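Local coordinates for gene 2 protein (Enterobacteria phage Sf6, PDB 5C12) that serves as the nuclease domain of the phage's large terminase subunit, cutting DNA during genome packaging with the help of bound metal ions, at residues 64-69 with 177-182; 70-75 with 94-99; 238-241 with 246-249. The protein carries 1 engineered substitution. All blocks are in the same frame, centred on the assembly; numbering follows the deposited sequence.

Contact 1. Residues 64-69 with 177-182; sequences ASRHGS and ADRLYL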
ATOM      1  N   ALA A  64       1.778   6.627  -2.878  1.00 10.59           N
ATOM      2  CA  ALA A  64       1.025   5.820  -3.829  1.00 10.71           C
ATOM      3  C   ALA A  64      -0.389   6.331  -3.889  1.00 12.51           C
ATOM      4  O   ALA A  64      -0.904   6.825  -2.890  1.00 12.34           O
ATOM      5  CB  ALA A  64       1.044   4.365  -3.428  1.00 11.35           C
ATOM      6  N   SER A  65      -1.025   6.237  -5.051  1.00 10.64           N
ATOM      7  CA  SER A  65      -2.422   6.599  -5.155  1.00 12.08           C
ATOM      8  C   SER A  65      -3.133   5.676  -6.117  1.00 10.25           C
ATOM      9  O   SER A  65      -2.556   5.258  -7.126  1.00 12.34           O
ATOM     10  CB  SER A  65      -2.568   8.040  -5.631  1.00 13.70           C
ATOM     11  OG  SER A  65      -3.921   8.442  -5.610  1.00 16.85           O
ATOM     12  N   ARG A  66      -4.389   5.377  -5.808  1.00 10.08           N
ATOM     13  CA  ARG A  66      -5.228   4.606  -6.713  1.00 10.33           C
ATOM     14  C   ARG A  66      -6.597   5.229  -6.827  1.00 12.78           C
ATOM     15  O   ARG A  66      -7.079   5.900  -5.897  1.00 11.77           O
ATOM     16  CB  ARG A  66      -5.356   3.176  -6.198  1.00 10.71           C
ATOM     17  CG  ARG A  66      -6.106   3.010  -4.889  1.00  9.93           C
ATOM     18  CD  ARG A  66      -6.053   1.587  -4.374  1.00 10.67           C
ATOM     19  NE  ARG A  66      -6.663   1.426  -3.051  1.00 11.70           N
ATOM     20  CZ  ARG A  66      -7.899   1.013  -2.812  1.00 12.43           C
ATOM     21  NH1 ARG A  66      -8.737   0.705  -3.799  1.00 13.55           N
ATOM     22  NH2 ARG A  66      -8.302   0.868  -1.561  1.00 12.68           N
ATOM     23  N   HIS A  67      -7.243   4.978  -7.949  1.00 11.86           N
ATOM     24  CA  HIS A  67      -8.631   5.309  -8.167  1.00 12.01           C
ATOM     25  C   HIS A  67      -9.320   3.963  -8.222  1.00 12.13           C
ATOM     26  O   HIS A  67      -9.128   3.205  -9.170  1.00 11.14           O
ATOM     27  CB  HIS A  67      -8.799   6.087  -9.473  1.00 13.17           C
ATOM     28  CG  HIS A  67     -10.221   6.381  -9.826  1.00 13.43           C
ATOM     29  ND1 HIS A  67     -10.593   6.905 -11.049  1.00 18.70           N
ATOM     30  CD2 HIS A  67     -11.367   6.216  -9.125  1.00 15.00           C
ATOM     31  CE1 HIS A  67     -11.905   7.048 -11.086  1.00 22.19           C
ATOM     32  NE2 HIS A  67     -12.397   6.646  -9.929  1.00 20.46           N
ATOM     33  N   GLY A  68     -10.104   3.624  -7.200  1.00 12.69           N
ATOM     34  CA  GLY A  68     -10.631   2.280  -7.118  1.00 15.17           C
ATOM     35  C   GLY A  68      -9.516   1.262  -7.220  1.00 10.55           C
ATOM     36  O   GLY A  68      -8.511   1.320  -6.528  1.00 11.92           O
ATOM     37  N   SER A  69      -9.685   0.307  -8.137  1.00  9.28           N
ATOM     38  CA  SER A  69      -8.739  -0.773  -8.275  1.00 11.43           C
ATOM     39  C   SER A  69      -7.612  -0.481  -9.273  1.00 12.25           C
ATOM     40  O   SER A  69      -6.896  -1.400  -9.658  1.00 13.75           O
ATOM     41  CB  SER A  69      -9.487  -2.052  -8.699  1.00 13.66           C
ATOM     42  OG  SER A  69     -10.430  -2.413  -7.677  1.00 15.96           O
ATOM     43  N   ALA A 177      -1.724  -8.591  -1.713  1.00 10.92           N
ATOM     44  CA  ALA A 177      -1.332  -9.841  -2.325  1.00 12.15           C
ATOM     45  C   ALA A 177      -2.539 -10.580  -2.891  1.00 14.11           C
ATOM     46  O   ALA A 177      -2.467 -11.137  -3.989  1.00 14.41           O
ATOM     47  CB  ALA A 177      -0.570 -10.699  -1.355  1.00 14.69           C
ATOM     48  N   ASP A 178      -3.647 -10.603  -2.159  1.00 13.14           N
ATOM     49  CA  ASP A 178      -4.859 -11.258  -2.636  1.00 12.53           C
ATOM     50  C   ASP A 178      -5.404 -10.584  -3.896  1.00 13.14           C
ATOM     51  O   ASP A 178      -5.772 -11.279  -4.855  1.00 13.61           O
ATOM     52  CB  ASP A 178      -5.938 -11.273  -1.548  1.00 12.51           C
ATOM     53  CG  ASP A 178      -5.630 -12.205  -0.403  1.00 19.89           C
ATOM     54  OD1 ASP A 178      -4.655 -12.972  -0.462  1.00 22.39           O
ATOM     55  OD2 ASP A 178      -6.416 -12.168   0.587  1.00 22.98           O
ATOM     56  N   ARG A 179      -5.436  -9.256  -3.924  1.00 10.78           N
ATOM     57  CA  ARG A 179      -5.871  -8.545  -5.128  1.00 11.82           C
ATOM     58  C   ARG A 179      -4.991  -8.921  -6.309  1.00 11.55           C
ATOM     59  O   ARG A 179      -5.483  -9.198  -7.408  1.00 12.69           O
ATOM     60  CB  ARG A 179      -5.820  -7.031  -4.961  1.00 11.37           C
ATOM     61  CG  ARG A 179      -6.919  -6.449  -4.106  1.00 14.12           C
ATOM     62  CD  ARG A 179      -6.726  -4.939  -4.161  1.00 14.98           C
ATOM     63  NE  ARG A 179      -7.657  -4.221  -3.315  1.00 15.86           N
ATOM     64  CZ  ARG A 179      -8.709  -3.536  -3.740  1.00 16.27           C
ATOM     65  NH1 ARG A 179      -9.023  -3.410  -5.025  1.00 16.47           N
ATOM     66  NH2 ARG A 179      -9.448  -2.912  -2.845  1.00 14.88           N
ATOM     67  N   LEU A 180      -3.686  -8.920  -6.095  1.00 12.24           N
ATOM     68  CA  LEU A 180      -2.751  -9.221  -7.182  1.00 12.29           C
ATOM     69  C   LEU A 180      -2.896 -10.652  -7.702  1.00 13.57           C
ATOM     70  O   LEU A 180      -2.894 -10.888  -8.909  1.00 13.72           O
ATOM     71  CB  LEU A 180      -1.327  -8.979  -6.721  1.00 11.96           C
ATOM     72  CG  LEU A 180      -1.039  -7.504  -6.476  1.00 11.03           C
ATOM     73  CD1 LEU A 180       0.292  -7.353  -5.727  1.00 12.58           C
ATOM     74  CD2 LEU A 180      -1.027  -6.689  -7.790  1.00 14.76           C
ATOM     75  N   TYR A 181      -3.035 -11.609  -6.796  1.00 11.02           N
ATOM     76  CA  TYR A 181      -3.197 -12.999  -7.204  1.00 13.71           C
ATOM     77  C   TYR A 181      -4.484 -13.206  -7.997  1.00 14.56           C
ATOM     78  O   TYR A 181      -4.491 -13.870  -9.021  1.00 14.90           O
ATOM     79  CB  TYR A 181      -3.190 -13.926  -5.989  1.00 15.47           C
ATOM     80  CG  TYR A 181      -3.445 -15.365  -6.329  1.00 17.31           C
ATOM     81  CD1 TYR A 181      -2.491 -16.105  -6.974  1.00 20.87           C
ATOM     82  CD2 TYR A 181      -4.648 -15.967  -6.011  1.00 19.51           C
ATOM     83  CE1 TYR A 181      -2.716 -17.429  -7.291  1.00 20.56           C
ATOM     84  CE2 TYR A 181      -4.884 -17.288  -6.325  1.00 24.42           C
ATOM     85  CZ  TYR A 181      -3.913 -18.000  -6.953  1.00 21.49           C
ATOM     86  OH  TYR A 181      -4.116 -19.330  -7.289  1.00 30.07           O
ATOM     87  N   LEU A 182      -5.583 -12.641  -7.525  1.00 14.05           N
ATOM     88  CA  LEU A 182      -6.844 -12.756  -8.241  1.00 13.95           C
ATOM     89  C   LEU A 182      -6.712 -12.124  -9.650  1.00 15.33           C
ATOM     90  O   LEU A 182      -7.263 -12.628 -10.638  1.00 13.55           O
ATOM     91  CB  LEU A 182      -7.971 -12.109  -7.437  1.00 16.63           C
ATOM     92  CG  LEU A 182      -9.391 -12.593  -7.633  1.00 36.52           C
ATOM     93  CD1 LEU A 182      -9.508 -14.066  -7.231  1.00 27.05           C
ATOM     94  CD2 LEU A 182     -10.319 -11.712  -6.804  1.00 38.10           C
TER

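Contact 2. Residues 70-75 with 94-99; sequences VVKRIA and IEDGAD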
ATOM      1  N   VAL A  70      -7.465   0.766  -9.705  1.00 10.59           N
ATOM      2  CA  VAL A  70      -6.397   1.109 -10.661  1.00 10.09           C
ATOM      3  C   VAL A  70      -5.396   2.044 -10.000  1.00 12.09           C
ATOM      4  O   VAL A  70      -5.746   3.162  -9.629  1.00 11.93           O
ATOM      5  CB  VAL A  70      -6.947   1.760 -11.939  1.00 12.36           C
ATOM      6  CG1 VAL A  70      -5.793   2.057 -12.908  1.00 13.67           C
ATOM      7  CG2 VAL A  70      -7.962   0.835 -12.615  1.00 11.85           C
ATOM      8  N   VAL A  71      -4.165   1.576  -9.820  1.00 11.98           N
ATOM      9  CA  VAL A  71      -3.066   2.390  -9.282  1.00  9.07           C
ATOM     10  C   VAL A  71      -2.592   3.405 -10.341  1.00 11.04           C
ATOM     11  O   VAL A  71      -2.295   3.032 -11.475  1.00 12.61           O
ATOM     12  CB  VAL A  71      -1.895   1.497  -8.815  1.00 10.93           C
ATOM     13  CG1 VAL A  71      -0.747   2.335  -8.228  1.00 12.24           C
ATOM     14  CG2 VAL A  71      -2.359   0.469  -7.783  1.00 11.10           C
ATOM     15  N   LYS A  72      -2.547   4.685  -9.982  1.00 10.88           N
ATOM     16  CA  LYS A  72      -2.252   5.737 -10.945  1.00 13.36           C
ATOM     17  C   LYS A  72      -0.963   6.524 -10.682  1.00 10.93           C
ATOM     18  O   LYS A  72      -0.449   7.163 -11.599  1.00 13.61           O
ATOM     19  CB  LYS A  72      -3.440   6.679 -11.104  1.00 16.05           C
ATOM     20  CG  LYS A  72      -3.784   7.490  -9.913  1.00 25.39           C
ATOM     21  CD  LYS A  72      -4.888   8.496 -10.243  1.00 25.80           C
ATOM     22  CE  LYS A  72      -5.216   9.345  -9.025  1.00 24.53           C
ATOM     23  NZ  LYS A  72      -6.276  10.311  -9.390  1.00 19.02           N
ATOM     24  N   ARG A  73      -0.439   6.491  -9.459  1.00 10.82           N
ATOM     25  CA  ARG A  73       0.809   7.166  -9.143  1.00 10.78           C
ATOM     26  C   ARG A  73       1.606   6.395  -8.123  1.00 11.36           C
ATOM     27  O   ARG A  73       1.060   5.899  -7.129  1.00 10.97           O
ATOM     28  CB  ARG A  73       0.591   8.605  -8.620  1.00 11.98           C
ATOM     29  CG  ARG A  73       1.877   9.424  -8.601  1.00 13.73           C
ATOM     30  CD  ARG A  73       1.769  10.756  -7.918  1.00 15.53           C
ATOM     31  NE  ARG A  73       0.738  11.599  -8.504  1.00 17.00           N
ATOM     32  CZ  ARG A  73       0.934  12.454  -9.495  1.00 21.39           C
ATOM     33  NH1 ARG A  73       2.125  12.570 -10.052  1.00 22.41           N
ATOM     34  NH2 ARG A  73      -0.072  13.189  -9.933  1.00 21.90           N
ATOM     35  N   ILE A  74       2.897   6.278  -8.391  1.00 12.02           N
ATOM     36  CA  ILE A  74       3.895   5.778  -7.443  1.00 12.53           C
ATOM     37  C   ILE A  74       5.080   6.723  -7.464  1.00 14.36           C
ATOM     38  O   ILE A  74       5.727   6.929  -8.505  1.00 14.67           O
ATOM     39  CB  ILE A  74       4.393   4.355  -7.824  1.00 13.06           C
ATOM     40  CG1 ILE A  74       3.250   3.318  -7.836  1.00 12.16           C
ATOM     41  CG2 ILE A  74       5.537   3.942  -6.940  1.00 13.12           C
ATOM     42  CD1 ILE A  74       2.630   2.956  -6.490  1.00 10.52           C
ATOM     43  N   ALA A  75       5.362   7.373  -6.340  1.00 12.26           N
ATOM     44  CA  ALA A  75       6.338   8.442  -6.332  1.00 12.59           C
ATOM     45  C   ALA A  75       7.281   8.287  -5.172  1.00 11.58           C
ATOM     46  O   ALA A  75       6.892   7.841  -4.104  1.00 12.32           O
ATOM     47  CB  ALA A  75       5.651   9.831  -6.257  1.00 12.85           C
ATOM     48  N   ILE A  94      -3.595  16.129  -3.130  1.00 15.30           N
ATOM     49  CA  ILE A  94      -4.434  17.150  -3.708  1.00 15.49           C
ATOM     50  C   ILE A  94      -4.433  17.078  -5.241  1.00 17.96           C
ATOM     51  O   ILE A  94      -5.498  17.114  -5.868  1.00 18.15           O
ATOM     52  CB  ILE A  94      -3.998  18.530  -3.194  1.00 15.32           C
ATOM     53  CG1 ILE A  94      -4.323  18.623  -1.705  1.00 16.42           C
ATOM     54  CG2 ILE A  94      -4.684  19.658  -3.979  1.00 18.93           C
ATOM     55  CD1 ILE A  94      -3.592  19.742  -1.027  1.00 19.99           C
ATOM     56  N   GLU A  95      -3.252  16.968  -5.840  1.00 17.34           N
ATOM     57  CA  GLU A  95      -3.123  16.894  -7.296  1.00 16.92           C
ATOM     58  C   GLU A  95      -3.882  15.687  -7.859  1.00 18.28           C
ATOM     59  O   GLU A  95      -4.475  15.764  -8.948  1.00 19.87           O
ATOM     60  CB  GLU A  95      -1.642  16.830  -7.662  1.00 16.99           C
ATOM     61  CG  GLU A  95      -1.355  16.832  -9.142  1.00 22.69           C
ATOM     62  CD  GLU A  95       0.133  16.906  -9.459  1.00 50.99           C
ATOM     63  OE1 GLU A  95       0.954  16.969  -8.519  1.00 32.27           O
ATOM     64  OE2 GLU A  95       0.485  16.904 -10.656  1.00 47.31           O
ATOM     65  N   ASP A  96      -3.897  14.597  -7.096  1.00 14.48           N
ATOM     66  CA  ASP A  96      -4.521  13.357  -7.517  1.00 13.64           C
ATOM     67  C   ASP A  96      -6.019  13.301  -7.233  1.00 13.44           C
ATOM     68  O   ASP A  96      -6.674  12.319  -7.584  1.00 17.81           O
ATOM     69  CB  ASP A  96      -3.842  12.162  -6.839  1.00 14.21           C
ATOM     70  CG  ASP A  96      -2.482  11.841  -7.446  1.00 18.44           C
ATOM     71  OD1 ASP A  96      -2.262  12.219  -8.615  1.00 17.99           O
ATOM     72  OD2 ASP A  96      -1.633  11.248  -6.745  1.00 15.28           O
ATOM     73  N   GLY A  97      -6.560  14.330  -6.600  1.00 15.55           N
ATOM     74  CA  GLY A  97      -7.981  14.373  -6.289  1.00 16.50           C
ATOM     75  C   GLY A  97      -8.371  13.332  -5.254  1.00 15.21           C
ATOM     76  O   GLY A  97      -9.452  12.747  -5.319  1.00 17.89           O
ATOM     77  N   ALA A  98      -7.479  13.082  -4.300  1.00 14.19           N
ATOM     78  CA  ALA A  98      -7.741  12.102  -3.265  1.00 12.27           C
ATOM     79  C   ALA A  98      -8.990  12.416  -2.469  1.00 15.22           C
ATOM     80  O   ALA A  98      -9.254  13.569  -2.132  1.00 16.44           O
ATOM     81  CB  ALA A  98      -6.548  11.961  -2.325  1.00 14.19           C
ATOM     82  N   ASP A  99      -9.733  11.363  -2.148  1.00 13.07           N
ATOM     83  CA  ASP A  99     -10.818  11.427  -1.180  1.00 11.78           C
ATOM     84  C   ASP A  99     -10.303  11.075   0.202  1.00 15.62           C
ATOM     85  O   ASP A  99     -10.808  11.567   1.201  1.00 17.11           O
ATOM     86  CB  ASP A  99     -11.931  10.453  -1.588  1.00 14.82           C
ATOM     87  CG  ASP A  99     -12.541  10.813  -2.919  1.00 18.80           C
ATOM     88  OD1 ASP A  99     -13.122  11.903  -3.035  1.00 19.40           O
ATOM     89  OD2 ASP A  99     -12.429  10.023  -3.879  1.00 17.06           O
TER
HETATM   90  O   HOH W   1       2.290  15.056 -11.684  1.00 43.37           O
HETATM   91  O   HOH W   2      -0.658  14.829 -12.136  1.00 48.49           O

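Contact 3. Residues 238-241 with 246-249; sequences EMKQ and PSPN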
ATOM      1  N   GLU A 238      14.136  -5.542  10.309  1.00 25.12           N
ATOM      2  CA  GLU A 238      14.561  -6.915  10.114  1.00 21.84           C
ATOM      3  C   GLU A 238      15.044  -7.154   8.688  1.00 29.17           C
ATOM      4  O   GLU A 238      16.048  -7.830   8.471  1.00 31.06           O
ATOM      5  CB  GLU A 238      13.418  -7.860  10.450  1.00 28.49           C
ATOM      6  CG  GLU A 238      13.093  -7.895  11.924  1.00 39.81           C
ATOM      7  CD  GLU A 238      11.889  -8.753  12.235  1.00 44.95           C
ATOM      8  OE1 GLU A 238      10.865  -8.638  11.524  1.00 32.28           O
ATOM      9  OE2 GLU A 238      11.969  -9.545  13.197  1.00 63.81           O
ATOM     10  N   MET A 239      14.326  -6.603   7.716  1.00 27.57           N
ATOM     11  CA  MET A 239      14.704  -6.780   6.317  1.00 28.52           C
ATOM     12  C   MET A 239      16.103  -6.233   6.101  1.00 27.02           C
ATOM     13  O   MET A 239      16.920  -6.839   5.409  1.00 30.31           O
ATOM     14  CB  MET A 239      13.723  -6.072   5.394  1.00 27.44           C
ATOM     15  CG  MET A 239      12.330  -6.670   5.398  1.00 29.10           C
ATOM     16  SD  MET A 239      11.140  -5.682   4.464  1.00 25.98           S
ATOM     17  CE  MET A 239      11.637  -6.060   2.790  1.00 26.03           C
ATOM     18  N   LYS A 240      16.365  -5.081   6.705  1.00 30.65           N
ATOM     19  CA  LYS A 240      17.653  -4.409   6.589  1.00 31.14           C
ATOM     20  C   LYS A 240      18.771  -5.237   7.209  1.00 39.20           C
ATOM     21  O   LYS A 240      19.781  -5.538   6.572  1.00 38.74           O
ATOM     22  CB  LYS A 240      17.575  -3.062   7.301  1.00 34.84           C
ATOM     23  CG  LYS A 240      18.621  -2.037   6.877  1.00 57.40           C
ATOM     24  CD  LYS A 240      17.987  -0.910   6.064  1.00 76.00           C
ATOM     25  CE  LYS A 240      16.827  -0.245   6.811  1.00 60.07           C
ATOM     26  NZ  LYS A 240      16.061   0.682   5.950  1.00 64.07           N
ATOM     27  N   GLN A 241      18.582  -5.611   8.467  1.00 36.80           N
ATOM     28  CA  GLN A 241      19.660  -6.206   9.239  1.00 38.66           C
ATOM     29  C   GLN A 241      19.897  -7.662   8.858  1.00 43.30           C
ATOM     30  O   GLN A 241      21.029  -8.130   8.862  1.00 43.63           O
ATOM     31  CB  GLN A 241      19.367  -6.071  10.734  1.00 47.20           C
ATOM     32  CG  GLN A 241      19.250  -4.621  11.196  1.00 45.62           C
ATOM     33  CD  GLN A 241      18.873  -4.495  12.662  1.00 66.27           C
ATOM     34  OE1 GLN A 241      18.379  -5.443  13.273  1.00 71.58           O
ATOM     35  NE2 GLN A 241      19.110  -3.319  13.235  1.00 59.79           N
ATOM     36  N   PRO A 246      16.982  -2.394   1.615  1.00 31.40           N
ATOM     37  CA  PRO A 246      16.583  -1.059   2.062  1.00 29.19           C
ATOM     38  C   PRO A 246      15.089  -0.992   2.347  1.00 22.15           C
ATOM     39  O   PRO A 246      14.316  -1.853   1.917  1.00 22.06           O
ATOM     40  CB  PRO A 246      16.964  -0.152   0.883  1.00 30.63           C
ATOM     41  CG  PRO A 246      17.102  -1.043  -0.280  1.00 34.48           C
ATOM     42  CD  PRO A 246      17.491  -2.390   0.231  1.00 30.21           C
ATOM     43  N   SER A 247      14.689   0.046   3.066  1.00 21.96           N
ATOM     44  CA  SER A 247      13.302   0.179   3.489  1.00 18.71           C
ATOM     45  C   SER A 247      12.406   0.280   2.255  1.00 17.56           C
ATOM     46  O   SER A 247      12.684   1.067   1.347  1.00 20.40           O
ATOM     47  CB  SER A 247      13.141   1.409   4.372  1.00 33.46           C
ATOM     48  OG  SER A 247      11.923   1.337   5.090  1.00 37.38           O
ATOM     49  N   PRO A 248      11.336  -0.532   2.213  1.00 20.04           N
ATOM     50  CA  PRO A 248      10.490  -0.595   1.019  1.00 17.35           C
ATOM     51  C   PRO A 248       9.368   0.431   1.070  1.00 14.58           C
ATOM     52  O   PRO A 248       8.194   0.076   1.214  1.00 15.22           O
ATOM     53  CB  PRO A 248       9.961  -2.027   1.072  1.00 18.35           C
ATOM     54  CG  PRO A 248       9.793  -2.288   2.546  1.00 21.86           C
ATOM     55  CD  PRO A 248      10.977  -1.585   3.186  1.00 23.33           C
ATOM     56  N   ASN A 249       9.732   1.704   0.953  1.00 15.55           N
ATOM     57  CA  ASN A 249       8.757   2.764   1.176  1.00 15.79           C
ATOM     58  C   ASN A 249       7.681   2.864   0.112  1.00 13.58           C
ATOM     59  O   ASN A 249       6.558   3.279   0.406  1.00 12.75           O
ATOM     60  CB  ASN A 249       9.436   4.111   1.286  1.00 15.45           C
ATOM     61  CG  ASN A 249      10.696   4.058   2.099  1.00 31.07           C
ATOM     62  OD1 ASN A 249      10.638   4.053   3.307  1.00 26.39           O
ATOM     63  ND2 ASN A 249      11.850   4.020   1.431  1.00 36.26           N
TER

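Contact 1. Residues 64-69 with 177-182
Arg179 reaches from helix 168-189 to Arg66 near the end of strand 61-67 and Ser69 in the turn that follows it. Its CB points at the strand, and the chain then runs extended from CG to NE, a span that suits arginine because the nearest CA atoms, those of Ser69 and Arg179, stay 8.9 Å apart. At the tip the two terminal nitrogens part company. NH1 of Arg179 lies 3.2 Å from OG of Ser69, which sits at the guanidinium edge near its plane, but an N-H...O angle of 123° makes this a weak hydrogen bond. Met198 O is the stronger partner of NH1, as Pro195 O is of the serine hydroxyl. NH2 of Arg179 comes to 3.8 Å from NH1 of Arg66, the side chains crossing at about a right angle with their guanidinium planes 54° apart. This approach of like charges is probably eased by carbonyls: Arg66 NH1 donates to Gly68 O at 2.8 Å, and NE of Arg66 donates to Cys257 O. Gly68, with positive phi, and Ser69 occupy the central positions of a type II' beta turn, the tight connection characteristic of a two-residue beta hairpin, here joining strands 61-67 and 70-77 of the mixed nuclease sheet.

Contact 2. Residues 70-75 with 94-99
The guanidinium of Arg73 and the carboxylate of Asp96 meet edge to edge, nearly coplanar at 22° between planes. Water 2 also lies at the guanidinium edge, whereas the carboxylate of Glu95 approaches obliquely. The grip on Asp96 is side-on: Arg73 NE donates to the syn lone pair of Asp96 OD2 over 3.0 Å at 158°, while Arg73 NH2 reaches Asp96 OD1 at 2.7 Å, on the syn side but somewhat out of the carboxylate plane. A bend at chi3 of Arg73 (-57°) turns the NE side of the guanidinium to the acid. Tyr63 OH makes a further hydrogen bond to OD2, so the buried carboxylate is held against rotation. Glu95 lies farther out, and its direct salt bridge is long, with OE2 3.8 Å from Arg73 NH2. Two waters span the gap, each donating to Glu95 OE2; water 1 accepts from Arg73 NH1 and water 2 from NH2.

Lys72 takes the backbone instead. Its extended chain runs antiparallel to the side chain of Asp96, CE resting 3.8 Å from CB of Asp96, and NZ donates to Asp96 O at 2.7 Å on a carbonyl lone pair. A classic beta bulge, in which Lys72 and Arg73 both face Ser65, sets these neighbouring cations toward the same partner. Gly97, with positive phi, closes helix 82-95 in a Schellman motif. Two cations round one buried aspartate would favour its ionised form, and the lysine, bonded to a carbonyl at the helix's C-terminal end, probably meets a favourable potential there.

Contact 3. Residues 238-241 with 246-249
Helix 236-243 and the loop after it come closest at Lys240 and Pro246, whose CA atoms are 5.7 Å apart, and the loop then folds into an inverse gamma turn centred on Pro248, closed by a weak bond of 3.0 Å from Asn249 N to Ser247 O. Proline suits that centre because its ring restricts phi and the turn needs no N-H from it; Pro248 is also the N-cap of helix 249-256.

Two side chains of the helix reach the loop. Met239 bends at its last torsion, and its SD lies 4.1 Å from CG of Pro248, the two side chains crossing obliquely in a purely apolar touch. Sulfur on a flexible chain fits well against the ring, and Ile221 and Ile245 add to the apolar surroundings. Lys240 leaves with CG swung opposite the backbone N, chi1 -159°, then bends at its second and third torsions to bring NZ 3.4 Å from CB of Ser247. NZ is also 3.3 Å from N of Ser247, but both are donors and no bond forms.

The polar partner of Ser247 belongs to the metal site: its OG is hydrogen-bonded to OD2 of Asp55, a magnesium ligand in another structure of this protein, and its side chain is about 4 Å from a bound magnesium. Asn249 is a manganese ligand in another structure too. Between these two segments the contact is van der Waals packing, with a backbone bond of Met239 to Ile245 beside it, while the loop's hydroxyl is consistent with a second-shell role, positioning the metal-binding Asp55.

Overall arrangement
Contacts 1 and 2 share the sheet: their strands, 61-67 and 70-77, are neighbours, and Ser65 pairs with both Lys72 and Arg73, so the gap of about 13 Å between their centres is bridged directly. Contact 1 is the most buried, yet it is thin and polar, resting on a weak bond and backbone carbonyls. Contact 2, only partly buried, is the one with a charge-paired salt bridge, direct to Asp96 and largely water-mediated to Glu95. Contact 3, also partly buried, stands apart, its centre about 22 and 25 Å from those of contacts 1 and 2, packing helix 236-243 on the loop that leads into helix 249-256 without a hydrogen bond between its segments. It alone borders the metal site.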